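Local structure of transcriptional regulator (Aquifex aeolicus, 2EH3) at residues Met79-Leu84 with Phe159-Leu164; Lys71-Leu76 with Lys121-His126; Glu5-Val10 with Ala32-Gly37. The protein probably binds DNA and regulates transcription as a member of the TetR/AcrR family. All coordinates share one frame; numbering follows the deposited sequence.

Interaction 1: Met79-Leu84 with Phe159-Leu164; sequences MFLEVL and FLKEKL. With MG (magnesium ion), chain C.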
loop_
_atom_site.group_PDB
_atom_site.type_symbol
_atom_site.label_atom_id
_atom_site.label_comp_id
_atom_site.label_asym_id
_atom_site.label_seq_id
_atom_site.Cartn_x
_atom_site.Cartn_y
_atom_site.Cartn_z
HETATM N N MSE A 79 -14.107 11.928 9.812
HETATM C CA MSE A 79 -14.995 10.808 10.123
HETATM C C MSE A 79 -14.539 9.517 9.473
HETATM O O MSE A 79 -14.637 8.437 10.063
HETATM C CB MSE A 79 -16.403 11.142 9.647
HETATM C CG MSE A 79 -17.414 10.092 9.978
HETATM SE SE MSE A 79 -17.908 10.097 11.859
HETATM C CE MSE A 79 -18.106 11.937 12.107
ATOM N N PHE A 80 -14.042 9.656 8.247
ATOM C CA PHE A 80 -13.533 8.532 7.454
ATOM C C PHE A 80 -12.364 7.916 8.229
ATOM O O PHE A 80 -12.298 6.708 8.404
ATOM C CB PHE A 80 -13.109 9.094 6.060
ATOM C CG PHE A 80 -12.851 8.051 4.969
ATOM C CD1 PHE A 80 -12.984 6.682 5.198
ATOM C CD2 PHE A 80 -12.444 8.481 3.708
ATOM C CE1 PHE A 80 -12.712 5.750 4.186
ATOM C CE2 PHE A 80 -12.168 7.551 2.681
ATOM C CZ PHE A 80 -12.307 6.187 2.940
ATOM N N LEU A 81 -11.437 8.750 8.695
ATOM C CA LEU A 81 -10.315 8.238 9.474
ATOM C C LEU A 81 -10.790 7.591 10.773
ATOM O O LEU A 81 -10.277 6.551 11.171
ATOM C CB LEU A 81 -9.326 9.372 9.777
ATOM C CG LEU A 81 -8.198 9.040 10.771
ATOM C CD1 LEU A 81 -7.291 7.938 10.260
ATOM C CD2 LEU A 81 -7.387 10.324 11.024
ATOM N N GLU A 82 -11.784 8.179 11.434
ATOM C CA GLU A 82 -12.249 7.583 12.671
ATOM C C GLU A 82 -12.808 6.169 12.438
ATOM O O GLU A 82 -12.516 5.251 13.212
ATOM C CB GLU A 82 -13.303 8.485 13.307
ATOM C CG GLU A 82 -12.700 9.740 13.918
ATOM C CD GLU A 82 -13.732 10.802 14.194
ATOM O OE1 GLU A 82 -14.881 10.636 13.728
ATOM O OE2 GLU A 82 -13.416 11.838 14.846
ATOM N N VAL A 83 -13.597 6.001 11.374
ATOM C CA VAL A 83 -14.159 4.686 11.062
ATOM C C VAL A 83 -13.046 3.715 10.702
ATOM O O VAL A 83 -13.036 2.597 11.206
ATOM C CB VAL A 83 -15.183 4.768 9.912
ATOM C CG1 VAL A 83 -15.537 3.353 9.391
ATOM C CG2 VAL A 83 -16.434 5.499 10.423
ATOM N N LEU A 84 -12.105 4.123 9.850
ATOM C CA LEU A 84 -11.022 3.199 9.515
ATOM C C LEU A 84 -10.258 2.774 10.776
ATOM O O LEU A 84 -9.863 1.609 10.905
ATOM C CB LEU A 84 -10.060 3.828 8.526
ATOM C CG LEU A 84 -10.632 4.153 7.143
ATOM C CD1 LEU A 84 -9.599 4.921 6.324
ATOM C CD2 LEU A 84 -11.029 2.863 6.441
ATOM N N PHE A 159 -3.085 11.265 17.282
ATOM C CA PHE A 159 -1.921 11.554 16.478
ATOM C C PHE A 159 -2.287 11.535 14.990
ATOM O O PHE A 159 -1.910 12.423 14.241
ATOM C CB PHE A 159 -0.818 10.518 16.737
ATOM C CG PHE A 159 0.383 10.694 15.859
ATOM C CD1 PHE A 159 1.317 11.691 16.137
ATOM C CD2 PHE A 159 0.581 9.882 14.749
ATOM C CE1 PHE A 159 2.430 11.876 15.323
ATOM C CE2 PHE A 159 1.699 10.057 13.916
ATOM C CZ PHE A 159 2.620 11.053 14.208
ATOM N N LEU A 160 -3.010 10.497 14.569
ATOM C CA LEU A 160 -3.390 10.420 13.160
ATOM C C LEU A 160 -4.295 11.580 12.774
ATOM O O LEU A 160 -4.138 12.157 11.692
ATOM C CB LEU A 160 -4.085 9.080 12.832
ATOM C CG LEU A 160 -3.060 7.963 12.646
ATOM C CD1 LEU A 160 -2.868 7.264 13.963
ATOM C CD2 LEU A 160 -3.505 6.998 11.557
ATOM N N LYS A 161 -5.230 11.944 13.649
ATOM C CA LYS A 161 -6.114 13.053 13.344
ATOM C C LYS A 161 -5.385 14.371 13.217
ATOM O O LYS A 161 -5.720 15.177 12.352
ATOM C CB LYS A 161 -7.229 13.116 14.371
ATOM C CG LYS A 161 -8.185 11.976 14.089
ATOM C CD LYS A 161 -9.173 11.777 15.168
ATOM C CE LYS A 161 -9.992 12.989 15.390
ATOM N NZ LYS A 161 -11.084 12.522 16.298
ATOM N N GLU A 162 -4.380 14.602 14.057
ATOM C CA GLU A 162 -3.596 15.812 13.946
ATOM C C GLU A 162 -2.880 15.850 12.586
ATOM O O GLU A 162 -2.914 16.863 11.898
ATOM C CB GLU A 162 -2.588 15.873 15.106
ATOM C CG GLU A 162 -1.762 17.142 15.125
ATOM C CD GLU A 162 -0.832 17.201 16.327
ATOM O OE1 GLU A 162 -1.327 17.441 17.452
ATOM O OE2 GLU A 162 0.368 16.971 16.121
ATOM N N LYS A 163 -2.248 14.743 12.199
ATOM C CA LYS A 163 -1.576 14.673 10.909
ATOM C C LYS A 163 -2.539 14.924 9.755
ATOM O O LYS A 163 -2.242 15.680 8.835
ATOM C CB LYS A 163 -0.930 13.291 10.723
ATOM C CG LYS A 163 0.090 12.965 11.811
ATOM C CD LYS A 163 1.372 13.723 11.600
ATOM C CE LYS A 163 2.323 12.904 10.752
ATOM N NZ LYS A 163 3.599 13.638 10.547
ATOM N N LEU A 164 -3.691 14.273 9.800
ATOM C CA LEU A 164 -4.683 14.438 8.720
ATOM C C LEU A 164 -5.160 15.885 8.663
ATOM O O LEU A 164 -5.198 16.499 7.600
ATOM C CB LEU A 164 -5.894 13.505 8.972
ATOM C CG LEU A 164 -6.966 13.635 7.900
ATOM C CD1 LEU A 164 -6.482 13.004 6.608
ATOM C CD2 LEU A 164 -8.201 12.872 8.346
HETATM MG MG MG C . -14.662 13.897 15.485
HETATM O O HOH W 1 -15.602 13.248 13.424
#
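The carboxylate of E82, in the near-antiparallel pair of helices 73-86 and 157-171 of the all-helical, TetR-like C-terminal domain, is gripped through its two oxygens by an ammonium group, a magnesium ion and a water. The ammonium and the metal come in close to its plane, and the water stands off it. K161 NZ donates to the anti lone pair of E82 OE2, a salt bridge of 2.8 Å. The same OE2 binds magnesium at 2.5 Å, while OE1 instead accepts from that water, itself a ligand of the ion. Metal, metal-bound water and lysine probably fix the rotation of the carboxylate, and the two positive neighbours probably hold it ionised. E78 shares this magnesium and takes a weak hydrogen bond from K161 NZ.

The two short segments meet at 152°, with axes 10.5 Å apart at closest. A lysine suits its place because its chain can climb to the carboxylate: it bends at its third torsion (chi3 59°), while its CG rests 3.6 Å from L81 CD2. Glutamate supplies the hard oxygen that magnesium prefers.

Beneath the charges the contact is apolar; leucine suits it because its branched end can fill the space between the helices. L81 CG lies anti to the backbone N (chi1 171°), which sends that end across. Its side chain runs at about a right angle to that of L160, whose CB is 4.0 Å from L81 CD2, and L81 also touches I146 of helix 131-152. One turn further along, L164 CD2 closes on the same L81 CD2 at 3.8 Å.

Interaction 2: Lys71-Leu76 with Lys121-His126; sequences KTPEEL and KFLEKH. With MG (magnesium ion), chain B.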
loop_
_atom_site.group_PDB
_atom_site.type_symbol
_atom_site.label_atom_id
_atom_site.label_comp_id
_atom_site.label_asym_id
_atom_site.label_seq_id
_atom_site.Cartn_x
_atom_site.Cartn_y
_atom_site.Cartn_z
ATOM N N LYS A 71 -21.242 17.702 5.008
ATOM C CA LYS A 71 -20.107 18.190 5.807
ATOM C C LYS A 71 -18.996 18.779 4.923
ATOM O O LYS A 71 -18.956 18.577 3.710
ATOM C CB LYS A 71 -19.482 17.045 6.627
ATOM C CG LYS A 71 -20.394 16.332 7.619
ATOM C CD LYS A 71 -21.147 17.299 8.512
ATOM C CE LYS A 71 -21.848 16.559 9.661
ATOM N NZ LYS A 71 -22.707 15.402 9.223
ATOM N N THR A 72 -18.099 19.537 5.545
ATOM C CA THR A 72 -16.955 20.049 4.802
ATOM C C THR A 72 -16.046 18.849 4.475
ATOM O O THR A 72 -16.097 17.807 5.117
ATOM C CB THR A 72 -16.087 21.025 5.638
ATOM O OG1 THR A 72 -15.520 20.315 6.753
ATOM C CG2 THR A 72 -16.912 22.178 6.175
ATOM N N PRO A 73 -15.205 18.967 3.450
ATOM C CA PRO A 73 -14.314 17.859 3.123
ATOM C C PRO A 73 -13.449 17.442 4.330
ATOM O O PRO A 73 -13.257 16.262 4.575
ATOM C CB PRO A 73 -13.450 18.439 1.991
ATOM C CG PRO A 73 -14.412 19.297 1.295
ATOM C CD PRO A 73 -15.145 20.020 2.416
ATOM N N GLU A 74 -12.955 18.424 5.083
ATOM C CA GLU A 74 -12.120 18.150 6.247
ATOM C C GLU A 74 -12.874 17.333 7.291
ATOM O O GLU A 74 -12.331 16.386 7.888
ATOM C CB GLU A 74 -11.624 19.468 6.854
ATOM C CG GLU A 74 -10.790 20.275 5.841
ATOM C CD GLU A 74 -11.555 21.429 5.174
ATOM O OE1 GLU A 74 -12.647 21.231 4.582
ATOM O OE2 GLU A 74 -11.041 22.555 5.247
ATOM N N GLU A 75 -14.118 17.698 7.548
ATOM C CA GLU A 75 -14.894 16.948 8.537
ATOM C C GLU A 75 -15.318 15.563 8.019
ATOM O O GLU A 75 -15.377 14.588 8.784
ATOM C CB GLU A 75 -16.093 17.776 8.974
ATOM C CG GLU A 75 -15.671 18.953 9.898
ATOM C CD GLU A 75 -15.075 18.530 11.251
ATOM O OE1 GLU A 75 -15.666 17.666 11.909
ATOM O OE2 GLU A 75 -14.027 19.094 11.653
ATOM N N LEU A 76 -15.643 15.464 6.738
ATOM C CA LEU A 76 -15.994 14.143 6.190
ATOM C C LEU A 76 -14.746 13.244 6.338
ATOM O O LEU A 76 -14.838 12.079 6.749
ATOM C CB LEU A 76 -16.355 14.254 4.699
ATOM C CG LEU A 76 -16.523 12.883 4.026
ATOM C CD1 LEU A 76 -17.807 12.236 4.498
ATOM C CD2 LEU A 76 -16.511 13.069 2.487
ATOM N N LYS A 121 -17.322 12.113 -6.249
ATOM C CA LYS A 121 -18.669 12.670 -6.415
ATOM C C LYS A 121 -18.907 13.755 -5.377
ATOM O O LYS A 121 -19.460 14.805 -5.675
ATOM C CB LYS A 121 -19.732 11.577 -6.276
ATOM C CG LYS A 121 -19.740 10.600 -7.461
ATOM C CD LYS A 121 -20.918 9.625 -7.430
ATOM C CE LYS A 121 -20.651 8.392 -8.320
ATOM N NZ LYS A 121 -20.150 8.733 -9.688
ATOM N N PHE A 122 -18.528 13.475 -4.141
ATOM C CA PHE A 122 -18.667 14.465 -3.066
ATOM C C PHE A 122 -17.855 15.736 -3.374
ATOM O O PHE A 122 -18.326 16.883 -3.197
ATOM C CB PHE A 122 -18.214 13.804 -1.749
ATOM C CG PHE A 122 -17.956 14.770 -0.630
ATOM C CD1 PHE A 122 -19.004 15.209 0.191
ATOM C CD2 PHE A 122 -16.669 15.252 -0.393
ATOM C CE1 PHE A 122 -18.752 16.108 1.220
ATOM C CE2 PHE A 122 -16.404 16.159 0.643
ATOM C CZ PHE A 122 -17.457 16.582 1.449
ATOM N N LEU A 123 -16.632 15.569 -3.862
ATOM C CA LEU A 123 -15.805 16.727 -4.160
ATOM C C LEU A 123 -16.220 17.501 -5.398
ATOM O O LEU A 123 -15.850 18.661 -5.525
ATOM C CB LEU A 123 -14.348 16.305 -4.305
ATOM C CG LEU A 123 -13.683 15.851 -3.003
ATOM C CD1 LEU A 123 -12.361 15.220 -3.353
ATOM C CD2 LEU A 123 -13.496 17.032 -2.045
ATOM N N GLU A 124 -16.991 16.883 -6.300
ATOM C CA GLU A 124 -17.391 17.591 -7.532
ATOM C C GLU A 124 -18.336 18.739 -7.250
ATOM O O GLU A 124 -18.425 19.668 -8.061
ATOM C CB GLU A 124 -18.057 16.636 -8.539
ATOM C CG GLU A 124 -17.137 15.635 -9.269
ATOM C CD GLU A 124 -16.203 16.256 -10.329
ATOM O OE1 GLU A 124 -16.480 17.340 -10.888
ATOM O OE2 GLU A 124 -15.191 15.585 -10.606
ATOM N N LYS A 125 -19.013 18.690 -6.103
ATOM C CA LYS A 125 -19.965 19.720 -5.747
ATOM C C LYS A 125 -19.304 21.077 -5.643
ATOM O O LYS A 125 -19.716 22.013 -6.334
ATOM C CB LYS A 125 -20.687 19.367 -4.443
ATOM C CG LYS A 125 -21.429 18.037 -4.521
ATOM C CD LYS A 125 -22.703 18.053 -3.678
ATOM C CE LYS A 125 -23.471 16.743 -3.803
ATOM N NZ LYS A 125 -23.988 16.511 -5.185
ATOM N N HIS A 126 -18.264 21.195 -4.825
ATOM C CA HIS A 126 -17.615 22.498 -4.704
ATOM C C HIS A 126 -16.230 22.660 -5.340
ATOM O O HIS A 126 -15.702 23.769 -5.359
ATOM C CB HIS A 126 -17.558 22.923 -3.235
ATOM C CG HIS A 126 -18.908 23.101 -2.614
ATOM N ND1 HIS A 126 -19.784 24.093 -3.005
ATOM C CD2 HIS A 126 -19.554 22.386 -1.662
ATOM C CE1 HIS A 126 -20.911 23.976 -2.325
ATOM N NE2 HIS A 126 -20.798 22.947 -1.503
HETATM MG MG MG B . -14.183 17.895 13.794
HETATM O O HOH W 2 -15.517 19.836 14.207
HETATM O O HOH W 3 -12.252 19.211 14.074
#
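F122 reaches from helix 105-126 to the start of helix 73-86, and its ring carries most of this contact. CB already points at the other segment, and with CG anti to the backbone N (chi1 165°) the ring is delivered between K71, P73 and L76. From CG to CZ the whole ring lies beneath one methyl: L76 CD2 sits 3.5 Å from the ring centroid and only 10° off the normal, a CH-pi contact in the middle of the face, the two side chains arriving from opposite directions. At the rim, CE2 comes within 3.7 Å of P73 CA and 3.8 Å of P73 CG. The tip atom CZ ends 3.4 Å from K71 O, which lies at the ring edge in its plane, where the slightly positive ring hydrogens suit a carbonyl oxygen. With the ring of F122 cut back to an alanine, the L76 methyl is likely to lose its aromatic face, K71 O its edge partner, and a gap to open beside P73. L123 adds a looser touch, its CD2 4.1 Å from P73 CG.

Proline fits the first turn of a helix, where its missing N-H costs nothing and its ring offers a rigid apolar surface, here shared with F127 and F172. Just before it, T72 caps the helix: its OG1 accepts from E75 N at 3.1 Å and an angle of 160°. Still in the first turn, E75 points elsewhere and chelates a magnesium ion through both oxygens, OE1 at 2.4 Å, joined by two waters and by E78. The whole is a threonine N-cap followed by proline, docked on an aromatic side chain of helix 105-126 in the TetR-like C-terminal domain.

Interaction 3: Glu5-Val10 with Ala32-Gly37; sequences ERILEV and ANLSKG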
loop_
_atom_site.group_PDB
_atom_site.type_symbol
_atom_site.label_atom_id
_atom_site.label_comp_id
_atom_site.label_asym_id
_atom_site.label_seq_id
_atom_site.Cartn_x
_atom_site.Cartn_y
_atom_site.Cartn_z
ATOM N N GLU A 5 -23.112 -12.977 13.572
ATOM C CA GLU A 5 -22.291 -11.903 14.100
ATOM C C GLU A 5 -21.142 -12.465 14.919
ATOM O O GLU A 5 -20.013 -11.985 14.835
ATOM C CB GLU A 5 -23.119 -10.970 14.990
ATOM C CG GLU A 5 -24.024 -10.007 14.241
ATOM C CD GLU A 5 -25.045 -10.703 13.379
ATOM O OE1 GLU A 5 -25.747 -11.621 13.882
ATOM O OE2 GLU A 5 -25.147 -10.317 12.191
ATOM N N ARG A 6 -21.410 -13.491 15.717
ATOM C CA ARG A 6 -20.336 -14.053 16.527
ATOM C C ARG A 6 -19.246 -14.680 15.656
ATOM O O ARG A 6 -18.043 -14.513 15.928
ATOM C CB ARG A 6 -20.888 -15.092 17.512
ATOM C CG ARG A 6 -21.693 -14.468 18.627
ATOM C CD ARG A 6 -21.481 -15.204 19.947
ATOM N NE ARG A 6 -22.156 -16.497 19.986
ATOM C CZ ARG A 6 -21.600 -17.667 19.691
ATOM N NH1 ARG A 6 -20.326 -17.750 19.321
ATOM N NH2 ARG A 6 -22.334 -18.767 19.780
ATOM N N ILE A 7 -19.655 -15.394 14.618
ATOM C CA ILE A 7 -18.689 -16.006 13.710
ATOM C C ILE A 7 -17.861 -14.889 13.061
ATOM O O ILE A 7 -16.646 -14.997 12.961
ATOM C CB ILE A 7 -19.408 -16.808 12.621
ATOM C CG1 ILE A 7 -20.078 -18.022 13.253
ATOM C CG2 ILE A 7 -18.434 -17.247 11.528
ATOM C CD1 ILE A 7 -21.054 -18.746 12.328
ATOM N N LEU A 8 -18.516 -13.831 12.605
ATOM C CA LEU A 8 -17.776 -12.734 11.985
ATOM C C LEU A 8 -16.746 -12.133 12.935
ATOM O O LEU A 8 -15.623 -11.814 12.516
ATOM C CB LEU A 8 -18.755 -11.656 11.501
ATOM C CG LEU A 8 -19.477 -12.072 10.222
ATOM C CD1 LEU A 8 -20.705 -11.180 9.999
ATOM C CD2 LEU A 8 -18.517 -11.977 9.053
ATOM N N GLU A 9 -17.110 -11.969 14.205
ATOM C CA GLU A 9 -16.192 -11.374 15.174
ATOM C C GLU A 9 -14.987 -12.254 15.444
ATOM O O GLU A 9 -13.847 -11.762 15.458
ATOM C CB GLU A 9 -16.931 -11.028 16.478
ATOM C CG GLU A 9 -17.947 -9.887 16.303
ATOM C CD GLU A 9 -17.306 -8.638 15.695
ATOM O OE1 GLU A 9 -16.328 -8.124 16.290
ATOM O OE2 GLU A 9 -17.768 -8.184 14.625
ATOM N N VAL A 10 -15.233 -13.553 15.621
ATOM C CA VAL A 10 -14.154 -14.496 15.869
ATOM C C VAL A 10 -13.228 -14.573 14.653
ATOM O O VAL A 10 -12.006 -14.633 14.807
ATOM C CB VAL A 10 -14.727 -15.904 16.186
ATOM C CG1 VAL A 10 -13.638 -16.958 16.135
ATOM C CG2 VAL A 10 -15.358 -15.892 17.590
ATOM N N ALA A 32 -15.302 -20.126 18.607
ATOM C CA ALA A 32 -16.662 -19.636 18.796
ATOM C C ALA A 32 -17.568 -20.617 19.556
ATOM O O ALA A 32 -18.718 -20.286 19.847
ATOM C CB ALA A 32 -17.290 -19.343 17.442
ATOM N N ASN A 33 -17.057 -21.813 19.858
ATOM C CA ASN A 33 -17.844 -22.841 20.548
ATOM C C ASN A 33 -19.132 -23.148 19.747
ATOM O O ASN A 33 -20.249 -23.220 20.281
ATOM C CB ASN A 33 -18.195 -22.416 21.986
ATOM C CG ASN A 33 -18.726 -23.575 22.822
ATOM O OD1 ASN A 33 -18.380 -24.738 22.588
ATOM N ND2 ASN A 33 -19.569 -23.261 23.807
ATOM N N LEU A 34 -18.949 -23.364 18.454
ATOM C CA LEU A 34 -20.046 -23.677 17.544
ATOM C C LEU A 34 -19.727 -24.913 16.744
ATOM O O LEU A 34 -18.565 -25.332 16.633
ATOM C CB LEU A 34 -20.263 -22.514 16.565
ATOM C CG LEU A 34 -20.794 -21.223 17.154
ATOM C CD1 LEU A 34 -20.695 -20.139 16.082
ATOM C CD2 LEU A 34 -22.261 -21.398 17.571
ATOM N N SER A 35 -20.773 -25.499 16.164
ATOM C CA SER A 35 -20.626 -26.667 15.318
ATOM C C SER A 35 -20.280 -26.205 13.911
ATOM O O SER A 35 -20.507 -25.047 13.561
ATOM C CB SER A 35 -21.947 -27.426 15.212
ATOM O OG SER A 35 -22.939 -26.590 14.598
ATOM N N LYS A 36 -19.771 -27.120 13.094
ATOM C CA LYS A 36 -19.494 -26.783 11.699
ATOM C C LYS A 36 -20.831 -26.476 10.990
ATOM O O LYS A 36 -20.911 -25.599 10.125
ATOM C CB LYS A 36 -18.791 -27.952 10.992
ATOM C CG LYS A 36 -17.291 -28.004 11.265
ATOM C CD LYS A 36 -16.617 -29.161 10.546
ATOM C CE LYS A 36 -15.107 -28.909 10.466
ATOM N NZ LYS A 36 -14.375 -29.957 9.689
ATOM N N GLY A 37 -21.891 -27.193 11.377
ATOM C CA GLY A 37 -23.195 -26.969 10.770
ATOM C C GLY A 37 -23.676 -25.553 11.006
ATOM O O GLY A 37 -24.331 -24.945 10.155
#
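R6 and A32 make the polar link of this contact: R6 NH1 donates to A32 O at 3.0 Å. The donor lies in the carbonyl plane, on a lone pair, but the bond is bent (145° at the hydrogen) and the oxygen stands 24° out of the guanidinium plane. The arginine chain gets there by folding at its second and third torsions (chi3 -74°), so its head lies beside the end of helix 25-32. The other terminal nitrogen, NH2, passes 3.4 Å from L34 CD2, an oblique approach. The remaining contacts are apolar. I7 CG1 packs on L34 CD1 at 3.6 Å, and V10 CG2 meets A32 CB at 4.0 Å, where the small alanine lets the helices come near, the CA atoms of V10 and A32 being 6.4 Å apart.

Further out, the turn between the two helices presents these groups. N33 leaves the helix with positive phi in a Schellman motif, a conformation asparagine tolerates well, and L34 then turns inward. S35 caps helix 36-42 through its OG, which bonds to A38 N. I7 also touches F43 and, like L8, L49 of helix 46-67, while E5 is tied to R56 by a salt bridge.

Helix 3-18 is thereby fastened to the turn of the predicted helix-turn-helix, as in other TetR-type DNA-binding domains. Leucine and isoleucine give the turn a hydrophobic anchor, and the arginine adds a charged donor at a helix C-terminus, where its positive charge is likely to be favourable to the carbonyl-rich end.

How the interactions relate
Interaction 3 comes first along the chain and closes before the others begin; it joins helices 3-18 and 25-32 with the following turn in the predicted DNA-binding part. Interactions 1 and 2 belong to the TetR-like C-terminal region, across the chain's centre from it, their centres 31 and 39 Å from that of interaction 3. They lie 16 Å apart, centre to centre, and share helix 73-86: its beginning meets helix 105-126 and its later turns meet helix 157-171, the segments alternating in sequence. E78, between the two segments, helps bind both magnesium ions, linking E75 with E82. This is consistent with a DNA-binding part and a C-terminal part that pack largely on their own.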